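PDB 4IT1: putative glucarate dehydratase from Pseudomonas fluorescens, which probably catalyses the magnesium-dependent dehydration of D-glucarate to 5-dehydro-4-deoxy-D-glucarate, as a member of the mandelate racemase/muconate lactonizing enzyme family. Local coordinates for residues F50-I55 with L419-R424; I55-S60 with L406-L411; P377-I382 with G412-Q417. All coordinates share one frame; numbering follows the deposited sequence.

Interaction 1. Residues F50-I55 with L419-R424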
ATOM      1  N   PHE A  50      21.542  30.397  -1.896  1.00 56.62           N
ATOM      2  CA  PHE A  50      20.168  30.189  -1.430  1.00 57.20           C
ATOM      3  C   PHE A  50      19.548  28.940  -2.033  1.00 66.07           C
ATOM      4  O   PHE A  50      20.003  28.444  -3.063  1.00 67.00           O
ATOM      5  CB  PHE A  50      19.296  31.425  -1.675  1.00 59.35           C
ATOM      6  CG  PHE A  50      19.829  32.662  -1.014  1.00 67.19           C
ATOM      7  CD1 PHE A  50      19.510  32.952   0.311  1.00 70.00           C
ATOM      8  CD2 PHE A  50      20.686  33.522  -1.700  1.00 60.14           C
ATOM      9  CE1 PHE A  50      20.019  34.085   0.932  1.00 70.29           C
ATOM     10  CE2 PHE A  50      21.199  34.657  -1.084  1.00 64.94           C
ATOM     11  CZ  PHE A  50      20.864  34.940   0.235  1.00 66.17           C
ATOM     12  N   ALA A  51      18.522  28.430  -1.356  1.00 61.68           N
ATOM     13  CA  ALA A  51      17.779  27.263  -1.805  1.00 56.12           C
ATOM     14  C   ALA A  51      16.295  27.503  -1.553  1.00 54.33           C
ATOM     15  O   ALA A  51      15.924  28.130  -0.560  1.00 60.83           O
ATOM     16  CB  ALA A  51      18.267  26.010  -1.089  1.00 59.05           C
ATOM     17  N   LEU A  52      15.455  27.008  -2.456  1.00 47.43           N
ATOM     18  CA  LEU A  52      14.027  27.315  -2.451  1.00 45.59           C
ATOM     19  C   LEU A  52      13.177  26.190  -1.861  1.00 58.57           C
ATOM     20  O   LEU A  52      13.644  25.056  -1.710  1.00 54.39           O
ATOM     21  CB  LEU A  52      13.553  27.628  -3.875  1.00 53.18           C
ATOM     22  CG  LEU A  52      14.472  28.488  -4.757  1.00 55.51           C
ATOM     23  CD1 LEU A  52      13.924  28.600  -6.177  1.00 45.89           C
ATOM     24  CD2 LEU A  52      14.701  29.864  -4.142  1.00 44.98           C
ATOM     25  N   ARG A  53      11.926  26.520  -1.539  1.00 55.26           N
ATOM     26  CA  ARG A  53      11.002  25.608  -0.873  1.00 56.37           C
ATOM     27  C   ARG A  53       9.644  26.278  -0.839  1.00 53.60           C
ATOM     28  O   ARG A  53       9.562  27.499  -0.903  1.00 57.08           O
ATOM     29  CB  ARG A  53      11.469  25.326   0.564  1.00 62.95           C
ATOM     30  CG  ARG A  53      11.028  23.984   1.132  1.00 64.19           C
ATOM     31  CD  ARG A  53      11.956  22.852   0.701  1.00 65.48           C
ATOM     32  NE  ARG A  53      11.381  21.544   1.012  1.00 77.92           N
ATOM     33  CZ  ARG A  53      11.800  20.390   0.500  1.00 76.94           C
ATOM     34  NH1 ARG A  53      12.807  20.360  -0.363  1.00 69.79           N
ATOM     35  NH2 ARG A  53      11.202  19.260   0.852  1.00 75.44           N
ATOM     36  N   SER A  54       8.582  25.488  -0.749  1.00 58.32           N
ATOM     37  CA  SER A  54       7.239  26.038  -0.609  1.00 61.67           C
ATOM     38  C   SER A  54       6.530  25.460   0.615  1.00 72.96           C
ATOM     39  O   SER A  54       6.660  24.268   0.918  1.00 69.77           O
ATOM     40  CB  SER A  54       6.417  25.787  -1.866  1.00 56.86           C
ATOM     41  OG  SER A  54       6.212  24.401  -2.052  1.00 66.74           O
ATOM     42  N   ILE A  55       5.785  26.320   1.308  1.00 72.56           N
ATOM     43  CA  ILE A  55       5.084  25.964   2.538  1.00 54.24           C
ATOM     44  C   ILE A  55       3.579  26.023   2.292  1.00 57.49           C
ATOM     45  O   ILE A  55       3.060  27.020   1.789  1.00 63.31           O
ATOM     46  CB  ILE A  55       5.469  26.913   3.693  1.00 60.33           C
ATOM     47  CG1 ILE A  55       6.991  27.131   3.747  1.00 55.87           C
ATOM     48  CG2 ILE A  55       4.917  26.413   5.029  1.00 63.72           C
ATOM     49  CD1 ILE A  55       7.803  25.950   4.240  1.00 65.28           C
ATOM     50  N   LEU A 419      11.911  36.543  -2.354  1.00 75.56           N
ATOM     51  CA  LEU A 419      11.659  37.609  -3.327  1.00 75.78           C
ATOM     52  C   LEU A 419      12.928  38.333  -3.761  1.00 72.21           C
ATOM     53  O   LEU A 419      13.038  38.772  -4.901  1.00 74.05           O
ATOM     54  CB  LEU A 419      10.640  38.608  -2.770  1.00 69.54           C
ATOM     55  CG  LEU A 419       9.190  38.130  -2.590  1.00 71.39           C
ATOM     56  CD1 LEU A 419       8.415  39.098  -1.711  1.00 82.02           C
ATOM     57  CD2 LEU A 419       8.468  37.932  -3.917  1.00 66.55           C
ATOM     58  N   THR A 420      13.899  38.410  -2.860  1.00 72.70           N
ATOM     59  CA  THR A 420      15.096  39.216  -3.073  1.00 66.62           C
ATOM     60  C   THR A 420      16.352  38.428  -3.487  1.00 71.51           C
ATOM     61  O   THR A 420      17.364  39.033  -3.851  1.00 57.94           O
ATOM     62  CB  THR A 420      15.425  40.038  -1.807  1.00 73.08           C
ATOM     63  OG1 THR A 420      15.644  39.147  -0.708  1.00 71.32           O
ATOM     64  CG2 THR A 420      14.276  40.994  -1.458  1.00 66.75           C
ATOM     65  N   CYS A 421      16.309  37.095  -3.431  1.00 77.43           N
ATOM     66  CA  CYS A 421      17.522  36.305  -3.708  1.00 75.69           C
ATOM     67  C   CYS A 421      17.838  36.201  -5.197  1.00 67.64           C
ATOM     68  O   CYS A 421      19.000  36.056  -5.576  1.00 64.36           O
ATOM     69  CB  CYS A 421      17.466  34.912  -3.066  1.00 71.51           C
ATOM     70  SG  CYS A 421      16.176  33.831  -3.719  1.00 68.04           S
ATOM     71  N   GLY A 422      16.802  36.282  -6.029  1.00 61.83           N
ATOM     72  CA  GLY A 422      16.974  36.235  -7.478  1.00 71.68           C
ATOM     73  C   GLY A 422      17.176  34.833  -8.028  1.00 74.39           C
ATOM     74  O   GLY A 422      17.715  34.663  -9.124  1.00 60.14           O
ATOM     75  N   ILE A 423      16.751  33.829  -7.261  1.00 71.90           N
ATOM     76  CA  ILE A 423      16.755  32.440  -7.723  1.00 59.66           C
ATOM     77  C   ILE A 423      15.313  31.951  -7.829  1.00 57.79           C
ATOM     78  O   ILE A 423      14.537  32.078  -6.883  1.00 71.63           O
ATOM     79  CB  ILE A 423      17.588  31.518  -6.793  1.00 63.94           C
ATOM     80  CG1 ILE A 423      19.004  32.079  -6.604  1.00 60.21           C
ATOM     81  CG2 ILE A 423      17.654  30.096  -7.353  1.00 54.28           C
ATOM     82  CD1 ILE A 423      19.758  31.513  -5.418  1.00 65.86           C
ATOM     83  N   ARG A 424      14.951  31.408  -8.989  1.00 60.86           N
ATOM     84  CA  ARG A 424      13.595  30.887  -9.216  1.00 66.18           C
ATOM     85  C   ARG A 424      13.587  29.397  -9.585  1.00 60.79           C
ATOM     86  O   ARG A 424      12.535  28.740  -9.548  1.00 58.13           O
ATOM     87  CB  ARG A 424      12.853  31.721 -10.269  1.00 71.48           C
ATOM     88  CG  ARG A 424      12.529  33.150  -9.840  1.00 81.96           C
ATOM     89  CD  ARG A 424      11.649  33.189  -8.595  1.00 81.31           C
ATOM     90  NE  ARG A 424      11.470  34.546  -8.073  1.00 79.44           N
ATOM     91  CZ  ARG A 424      12.320  35.171  -7.258  1.00 75.66           C
ATOM     92  NH1 ARG A 424      13.441  34.582  -6.853  1.00 69.66           N
ATOM     93  NH2 ARG A 424      12.049  36.402  -6.851  1.00 83.14           N
TER

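Interaction 2. Residues I55-S60 with L406-L411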
ATOM      1  N   ILE A  55       5.785  26.320   1.308  1.00 72.56           N
ATOM      2  CA  ILE A  55       5.084  25.964   2.538  1.00 54.24           C
ATOM      3  C   ILE A  55       3.579  26.023   2.292  1.00 57.49           C
ATOM      4  O   ILE A  55       3.060  27.020   1.789  1.00 63.31           O
ATOM      5  CB  ILE A  55       5.469  26.913   3.693  1.00 60.33           C
ATOM      6  CG1 ILE A  55       6.991  27.131   3.747  1.00 55.87           C
ATOM      7  CG2 ILE A  55       4.917  26.413   5.029  1.00 63.72           C
ATOM      8  CD1 ILE A  55       7.803  25.950   4.240  1.00 65.28           C
ATOM      9  N   ILE A  56       2.890  24.941   2.638  1.00 63.30           N
ATOM     10  CA  ILE A  56       1.449  24.825   2.428  1.00 63.83           C
ATOM     11  C   ILE A  56       0.688  24.926   3.758  1.00 73.86           C
ATOM     12  O   ILE A  56       1.022  24.247   4.726  1.00 75.60           O
ATOM     13  CB  ILE A  56       1.087  23.495   1.718  1.00 60.60           C
ATOM     14  CG1 ILE A  56       1.752  23.396   0.338  1.00 69.71           C
ATOM     15  CG2 ILE A  56      -0.419  23.355   1.559  1.00 50.37           C
ATOM     16  CD1 ILE A  56       3.189  22.913   0.359  1.00 68.03           C
ATOM     17  N   GLU A  57      -0.325  25.790   3.791  1.00 82.24           N
ATOM     18  CA  GLU A  57      -1.251  25.895   4.920  1.00 75.50           C
ATOM     19  C   GLU A  57      -2.650  25.507   4.473  1.00 74.13           C
ATOM     20  O   GLU A  57      -3.152  26.021   3.477  1.00 76.66           O
ATOM     21  CB  GLU A  57      -1.297  27.325   5.453  1.00 88.51           C
ATOM     22  CG  GLU A  57      -0.791  27.509   6.873  1.00 97.81           C
ATOM     23  CD  GLU A  57      -1.226  28.833   7.495  1.00111.68           C
ATOM     24  OE1 GLU A  57      -1.003  29.014   8.709  1.00111.59           O
ATOM     25  OE2 GLU A  57      -1.794  29.693   6.782  1.00110.86           O
ATOM     26  N   ILE A  58      -3.271  24.593   5.207  1.00 75.22           N
ATOM     27  CA  ILE A  58      -4.672  24.253   4.985  1.00 80.33           C
ATOM     28  C   ILE A  58      -5.460  24.619   6.242  1.00 86.50           C
ATOM     29  O   ILE A  58      -4.942  24.528   7.354  1.00 75.49           O
ATOM     30  CB  ILE A  58      -4.858  22.755   4.650  1.00 83.09           C
ATOM     31  CG1 ILE A  58      -3.964  22.340   3.473  1.00 91.07           C
ATOM     32  CG2 ILE A  58      -6.322  22.418   4.377  1.00 79.50           C
ATOM     33  CD1 ILE A  58      -4.328  22.957   2.138  1.00 96.33           C
ATOM     34  N   GLU A  59      -6.701  25.054   6.053  1.00 74.53           N
ATOM     35  CA  GLU A  59      -7.586  25.353   7.167  1.00 77.03           C
ATOM     36  C   GLU A  59      -8.974  24.815   6.857  1.00 75.40           C
ATOM     37  O   GLU A  59      -9.413  24.795   5.699  1.00 62.88           O
ATOM     38  CB  GLU A  59      -7.630  26.860   7.450  1.00 90.59           C
ATOM     39  CG  GLU A  59      -8.191  27.234   8.819  1.00100.72           C
ATOM     40  CD  GLU A  59      -8.647  28.683   8.902  1.00102.06           C
ATOM     41  OE1 GLU A  59      -8.091  29.436   9.732  1.00 97.02           O
ATOM     42  OE2 GLU A  59      -9.562  29.070   8.139  1.00 93.83           O
ATOM     43  N   SER A  60      -9.653  24.372   7.909  1.00 75.66           N
ATOM     44  CA  SER A  60     -10.971  23.768   7.802  1.00 84.95           C
ATOM     45  C   SER A  60     -12.035  24.681   8.406  1.00 82.19           C
ATOM     46  O   SER A  60     -11.701  25.624   9.132  1.00 82.19           O
ATOM     47  CB  SER A  60     -10.962  22.428   8.529  1.00 95.31           C
ATOM     48  OG  SER A  60     -10.321  22.546   9.794  1.00 87.83           O
ATOM     49  N   LEU A 406       3.086  26.947  12.619  1.00 79.17           N
ATOM     50  CA  LEU A 406       3.741  27.956  11.788  1.00 84.95           C
ATOM     51  C   LEU A 406       4.022  29.250  12.532  1.00 84.74           C
ATOM     52  O   LEU A 406       3.108  29.885  13.061  1.00 95.33           O
ATOM     53  CB  LEU A 406       2.901  28.274  10.548  1.00 85.62           C
ATOM     54  CG  LEU A 406       3.129  27.481   9.261  1.00 92.04           C
ATOM     55  CD1 LEU A 406       2.283  28.089   8.158  1.00 84.84           C
ATOM     56  CD2 LEU A 406       4.594  27.469   8.849  1.00 85.08           C
ATOM     57  N   ASP A 407       5.295  29.631  12.567  1.00 84.76           N
ATOM     58  CA  ASP A 407       5.699  30.958  13.009  1.00 83.90           C
ATOM     59  C   ASP A 407       5.512  31.912  11.824  1.00 86.15           C
ATOM     60  O   ASP A 407       6.392  32.026  10.961  1.00 82.48           O
ATOM     61  CB  ASP A 407       7.157  30.934  13.489  1.00 87.69           C
ATOM     62  CG  ASP A 407       7.601  32.246  14.134  1.00 92.15           C
ATOM     63  OD1 ASP A 407       6.940  33.291  13.942  1.00 95.57           O
ATOM     64  OD2 ASP A 407       8.634  32.230  14.835  1.00 86.78           O
ATOM     65  N   HIS A 408       4.362  32.584  11.787  1.00 85.12           N
ATOM     66  CA  HIS A 408       3.993  33.464  10.671  1.00 83.28           C
ATOM     67  C   HIS A 408       4.944  34.641  10.462  1.00 88.70           C
ATOM     68  O   HIS A 408       5.002  35.211   9.368  1.00 91.67           O
ATOM     69  CB  HIS A 408       2.567  33.974  10.848  1.00 80.94           C
ATOM     70  CG  HIS A 408       1.520  32.994  10.429  1.00 92.93           C
ATOM     71  ND1 HIS A 408       1.366  31.765  11.034  1.00102.57           N
ATOM     72  CD2 HIS A 408       0.562  33.066   9.473  1.00106.62           C
ATOM     73  CE1 HIS A 408       0.362  31.120  10.466  1.00108.79           C
ATOM     74  NE2 HIS A 408      -0.142  31.887   9.517  1.00105.98           N
ATOM     75  N   ASP A 409       5.682  34.997  11.513  1.00 93.57           N
ATOM     76  CA  ASP A 409       6.714  36.033  11.431  1.00103.68           C
ATOM     77  C   ASP A 409       7.944  35.525  10.690  1.00 98.03           C
ATOM     78  O   ASP A 409       8.434  36.184   9.773  1.00 98.83           O
ATOM     79  CB  ASP A 409       7.108  36.534  12.828  1.00105.59           C
ATOM     80  CG  ASP A 409       6.027  37.392  13.475  1.00112.73           C
ATOM     81  OD1 ASP A 409       4.893  37.467  12.946  1.00 96.30           O
ATOM     82  OD2 ASP A 409       6.322  37.997  14.528  1.00114.41           O
ATOM     83  N   GLN A 410       8.437  34.353  11.093  1.00 94.55           N
ATOM     84  CA  GLN A 410       9.541  33.690  10.401  1.00 80.29           C
ATOM     85  C   GLN A 410       9.156  33.354   8.962  1.00 77.01           C
ATOM     86  O   GLN A 410       9.993  33.440   8.061  1.00 75.85           O
ATOM     87  CB  GLN A 410       9.963  32.423  11.143  1.00 75.91           C
ATOM     88  CG  GLN A 410      10.893  32.658  12.324  1.00 77.85           C
ATOM     89  CD  GLN A 410      12.317  32.996  11.917  1.00 74.94           C
ATOM     90  OE1 GLN A 410      12.851  34.030  12.315  1.00 69.70           O
ATOM     91  NE2 GLN A 410      12.940  32.125  11.126  1.00 74.84           N
ATOM     92  N   LEU A 411       7.887  32.985   8.760  1.00 71.46           N
ATOM     93  CA  LEU A 411       7.336  32.708   7.433  1.00 68.68           C
ATOM     94  C   LEU A 411       7.463  33.915   6.503  1.00 75.24           C
ATOM     95  O   LEU A 411       8.126  33.833   5.464  1.00 86.38           O
ATOM     96  CB  LEU A 411       5.870  32.262   7.528  1.00 71.01           C
ATOM     97  CG  LEU A 411       5.170  31.899   6.210  1.00 73.63           C
ATOM     98  CD1 LEU A 411       5.702  30.585   5.650  1.00 78.97           C
ATOM     99  CD2 LEU A 411       3.656  31.842   6.377  1.00 58.74           C
TER

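Interaction 3. Residues P377-I382 with G412-Q417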
ATOM      1  N   PRO A 377      20.443  27.911  12.137  1.00 75.46           N
ATOM      2  CA  PRO A 377      19.707  28.029  13.398  1.00 75.69           C
ATOM      3  C   PRO A 377      18.530  29.006  13.364  1.00 69.18           C
ATOM      4  O   PRO A 377      17.497  28.734  13.968  1.00 67.24           O
ATOM      5  CB  PRO A 377      20.776  28.530  14.371  1.00 71.35           C
ATOM      6  CG  PRO A 377      22.039  27.923  13.868  1.00 79.36           C
ATOM      7  CD  PRO A 377      21.898  27.791  12.375  1.00 81.53           C
ATOM      8  N   ASP A 378      18.678  30.117  12.649  1.00 74.97           N
ATOM      9  CA  ASP A 378      17.668  31.184  12.668  1.00 86.58           C
ATOM     10  C   ASP A 378      16.605  31.098  11.568  1.00 82.64           C
ATOM     11  O   ASP A 378      15.706  31.941  11.505  1.00 73.95           O
ATOM     12  CB  ASP A 378      18.351  32.560  12.633  1.00 86.31           C
ATOM     13  CG  ASP A 378      19.295  32.721  11.452  1.00 86.70           C
ATOM     14  OD1 ASP A 378      20.297  31.970  11.371  1.00 74.94           O
ATOM     15  OD2 ASP A 378      19.035  33.611  10.612  1.00 83.96           O
ATOM     16  N   GLU A 379      16.697  30.081  10.714  1.00 90.19           N
ATOM     17  CA  GLU A 379      15.884  30.050   9.497  1.00 85.60           C
ATOM     18  C   GLU A 379      14.930  28.863   9.392  1.00 80.79           C
ATOM     19  O   GLU A 379      15.053  28.025   8.496  1.00 92.48           O
ATOM     20  CB  GLU A 379      16.768  30.184   8.250  1.00 88.05           C
ATOM     21  CG  GLU A 379      17.356  31.583   8.084  1.00 94.80           C
ATOM     22  CD  GLU A 379      18.107  31.784   6.780  1.00102.36           C
ATOM     23  OE1 GLU A 379      18.494  30.783   6.142  1.00103.11           O
ATOM     24  OE2 GLU A 379      18.319  32.956   6.399  1.00107.51           O
ATOM     25  N   GLU A 380      13.976  28.819  10.320  1.00 69.38           N
ATOM     26  CA  GLU A 380      12.870  27.863  10.294  1.00 71.45           C
ATOM     27  C   GLU A 380      11.546  28.609  10.183  1.00 66.42           C
ATOM     28  O   GLU A 380      11.495  29.813  10.424  1.00 76.59           O
ATOM     29  CB  GLU A 380      12.873  27.006  11.564  1.00 74.46           C
ATOM     30  CG  GLU A 380      13.443  25.606  11.390  1.00 81.26           C
ATOM     31  CD  GLU A 380      12.494  24.644  10.678  1.00 93.27           C
ATOM     32  OE1 GLU A 380      12.938  23.524  10.350  1.00 85.84           O
ATOM     33  OE2 GLU A 380      11.312  24.989  10.443  1.00 88.52           O
ATOM     34  N   VAL A 381      10.480  27.902   9.820  1.00 57.91           N
ATOM     35  CA  VAL A 381       9.145  28.509   9.765  1.00 70.78           C
ATOM     36  C   VAL A 381       8.222  27.985  10.870  1.00 73.62           C
ATOM     37  O   VAL A 381       6.995  28.156  10.812  1.00 59.79           O
ATOM     38  CB  VAL A 381       8.466  28.322   8.389  1.00 72.82           C
ATOM     39  CG1 VAL A 381       9.244  29.059   7.308  1.00 86.37           C
ATOM     40  CG2 VAL A 381       8.309  26.844   8.050  1.00 67.28           C
ATOM     41  N   ILE A 382       8.819  27.345  11.873  1.00 75.79           N
ATOM     42  CA  ILE A 382       8.054  26.781  12.988  1.00 81.33           C
ATOM     43  C   ILE A 382       8.439  27.405  14.331  1.00 81.69           C
ATOM     44  O   ILE A 382       9.595  27.797  14.538  1.00 73.43           O
ATOM     45  CB  ILE A 382       8.165  25.236  13.059  1.00 75.05           C
ATOM     46  CG1 ILE A 382       9.632  24.793  13.091  1.00 71.47           C
ATOM     47  CG2 ILE A 382       7.413  24.589  11.900  1.00 68.95           C
ATOM     48  CD1 ILE A 382       9.834  23.333  13.418  1.00 67.19           C
ATOM     49  N   GLY A 412       6.826  35.024   6.882  1.00 73.52           N
ATOM     50  CA  GLY A 412       6.929  36.288   6.151  1.00 65.63           C
ATOM     51  C   GLY A 412       8.365  36.687   5.839  1.00 65.76           C
ATOM     52  O   GLY A 412       8.655  37.182   4.745  1.00 68.91           O
ATOM     53  N   LYS A 413       9.263  36.452   6.792  1.00 51.83           N
ATOM     54  CA  LYS A 413      10.672  36.828   6.656  1.00 60.50           C
ATOM     55  C   LYS A 413      11.383  36.049   5.547  1.00 78.27           C
ATOM     56  O   LYS A 413      12.081  36.639   4.717  1.00 86.36           O
ATOM     57  CB  LYS A 413      11.421  36.638   7.980  1.00 58.20           C
ATOM     58  CG  LYS A 413      12.831  37.217   7.986  1.00 68.52           C
ATOM     59  CD  LYS A 413      13.554  36.976   9.301  1.00 72.59           C
ATOM     60  CE  LYS A 413      14.021  35.533   9.430  1.00 83.18           C
ATOM     61  NZ  LYS A 413      14.794  35.307  10.682  1.00 93.52           N
ATOM     62  N   LEU A 414      11.209  34.729   5.546  1.00 78.04           N
ATOM     63  CA  LEU A 414      11.861  33.873   4.555  1.00 79.60           C
ATOM     64  C   LEU A 414      11.179  33.930   3.175  1.00 68.71           C
ATOM     65  O   LEU A 414      11.810  33.640   2.160  1.00 64.91           O
ATOM     66  CB  LEU A 414      12.026  32.437   5.082  1.00 71.22           C
ATOM     67  CG  LEU A 414      12.997  32.241   6.263  1.00 71.70           C
ATOM     68  CD1 LEU A 414      12.984  30.801   6.758  1.00 75.72           C
ATOM     69  CD2 LEU A 414      14.427  32.684   5.952  1.00 63.00           C
ATOM     70  N   HIS A 415       9.907  34.327   3.149  1.00 69.21           N
ATOM     71  CA  HIS A 415       9.214  34.678   1.906  1.00 70.00           C
ATOM     72  C   HIS A 415       9.841  35.925   1.266  1.00 81.61           C
ATOM     73  O   HIS A 415       9.924  36.017   0.039  1.00 92.54           O
ATOM     74  CB  HIS A 415       7.725  34.911   2.177  1.00 64.01           C
ATOM     75  CG  HIS A 415       6.946  35.349   0.975  1.00 70.39           C
ATOM     76  ND1 HIS A 415       6.038  34.530   0.339  1.00 71.68           N
ATOM     77  CD2 HIS A 415       6.929  36.522   0.300  1.00 69.15           C
ATOM     78  CE1 HIS A 415       5.496  35.180  -0.676  1.00 75.21           C
ATOM     79  NE2 HIS A 415       6.023  36.390  -0.724  1.00 76.70           N
ATOM     80  N   ASP A 416      10.263  36.878   2.100  1.00 80.88           N
ATOM     81  CA  ASP A 416      10.934  38.089   1.624  0.50 79.72           C
ATOM     82  C   ASP A 416      12.315  37.751   1.065  1.00 74.18           C
ATOM     83  O   ASP A 416      12.728  38.305   0.046  1.00 76.46           O
ATOM     84  CB  ASP A 416      11.058  39.131   2.745  0.50 72.35           C
ATOM     85  CG  ASP A 416       9.711  39.669   3.204  0.50 69.76           C
ATOM     86  OD1 ASP A 416       8.720  39.535   2.452  0.50 63.17           O
ATOM     87  OD2 ASP A 416       9.649  40.224   4.322  0.50 65.00           O
ATOM     88  N   GLN A 417      13.023  36.840   1.739  1.00 72.16           N
ATOM     89  CA  GLN A 417      14.352  36.414   1.287  1.00 64.97           C
ATOM     90  C   GLN A 417      14.237  35.653  -0.030  1.00 67.79           C
ATOM     91  O   GLN A 417      15.181  35.621  -0.825  1.00 64.01           O
ATOM     92  CB  GLN A 417      15.084  35.577   2.342  1.00 54.70           C
ATOM     93  CG  GLN A 417      16.596  35.531   2.129  1.00 59.76           C
ATOM     94  CD  GLN A 417      17.374  34.863   3.261  1.00 66.07           C
ATOM     95  OE1 GLN A 417      18.505  35.250   3.554  1.00 63.48           O
ATOM     96  NE2 GLN A 417      16.779  33.852   3.894  1.00 63.01           N
TER

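Interaction 1. Residues F50-I55 with L419-R424
Arg424 NH1 donates to Ile423 O at 2.7 Å, from above the carbonyl plane. Leu52 CD2, across the contact, packs on Ile423 O at 3.5 Å. The second arm of the guanidinium, NH2, donates to Leu419 O at 3.2 Å. Leu419 O lies in the guanidinium plane, while NH2 sits above the carbonyl plane. Arg424 thus ties the chain just past Gly422 back to the end of the helix. No hydrogen bond joins the two segments, and the rest is apolar. Cys421 CB sits over one face of the Phe50 ring, 4.1 Å from its centroid, as a CH-pi contact. Cys421 SG stands between the backbone N and the carbonyl carbon, chi1 65°. This turns it toward Leu52 and Ile423 N, which donates to it, and leaves it oblique to the ring. Ile423 CD1 packs against Phe50 CB at 3.8 Å, while its other branch, CG2, faces Leu52 CD1. Gly422 has a positive phi, which takes the chain out of the helix and brings Ile423 to the strand. This is surface packing where the end of helix 408-421 meets strand 50-60. Strand 25-36 lies alongside, with Cys421 touching Ala34, and the Phe50 ring also meets Tyr182.

Interaction 2. Residues I55-S60 with L406-L411
Glu57 reaches from strand 50-60 to Leu406, just before helix 408-421, and to His408 in its first turn. Its CB points toward segment 406-411. The first torsion, chi1 -116°, lies away from the staggered positions and lays the chain across Leu406. CG comes within 3.4 Å of Leu406 CD1, a tight fit. CD follows at 3.6 Å from the same methyl. The chain is extended beyond CG, which carries the carboxylate to the edge of the His408 ring. There OE1 lies near the ring plane, 3.1 Å from both His408 CE1 and His408 NE2. Carboxylate and ring planes are turned 57° apart. OE2 has a long, weak ion pair with Arg27 of strand 25-36. His408 ND1 donates to Leu406 O at 3.3 Å, with the oxygen in the ring plane, which would help to set the turn of the imidazole. Beside Glu57, Ile55 CG2 packs on Leu406 CD2 at 4.0 Å, and Ile55 CG1 on Leu411 CD1. Asp407 is the N-cap of the helix, its OD1 taking weak bonds from Asp409 N and Gln410 N. With an alanine in place of Glu57, Leu406 CD1 would probably face a gap and the His408 edge would lose its acidic neighbour. The contact is mixed, apolar around Leu406 and polar at His408. The buried carboxylate lies near His408 and, more weakly, Arg27, which would probably ease the cost of its charge.

Interaction 3. Residues P377-I382 with G412-Q417
Leu414 fills the tight part of this contact by pressing both methyls onto the loop 377-382. CD2 lies 3.8 Å from Glu379 CG, and CD1 lies 3.8 Å from Glu379 C, with Val381 CG1 a longer contact. Leu414 CG is anti to its carbonyl carbon, chi1 -67°, which directs both methyls to Glu379 CB from the same side. The other side is looser. Lys413, on the exposed side of the helix, bends at chi3 toward Asp378. Its NZ stays 4.6 Å from Asp378 OD2, too far for a salt bridge, and hydrogen-bonds to Gln410 OE1 instead. Farther along the helix, past Leu414, Gln417 extends and crosses Glu379 at about a right angle. Its main partner is Ala34 O of strand 25-36, which holds the amide in place. Across the contact, Gln417 NE2 donates to Glu379 OE2 at 3.1 Å with a fairly straight N-H...O angle of 163°. The amide meets the oxygen from above the carboxylate plane, and the two planes are perpendicular. Glu379 OE2 has a second partner too, a salt bridge to Arg36 NH1. The contact joins a loop of the barrel domain to helix 408-421. Glu379 is buried, and the Arg36 charge with the Gln417 amide would probably keep its carboxylate ionised.

How the interactions relate
All three interactions use helix 408-421, entered at its start in interaction 2, its middle in interaction 3 and its end in interaction 1. Interactions 1 and 2 share strand 50-60 and Ile55, with centres about 17 Å apart. Interaction 3 lies about 11 Å from the centre of each. Along the chain interaction 1 encloses the other two, whose segments alternate. Gln410 NE2 probably bonds to Asp378 O and Glu380 O, joining interactions 2 and 3. As in other enolase-superfamily enzymes, the C-terminal segment returns to the N-terminal domain. Here its helix packs between that domain's three-stranded sheet and a loop of the barrel domain, away from the magnesium site.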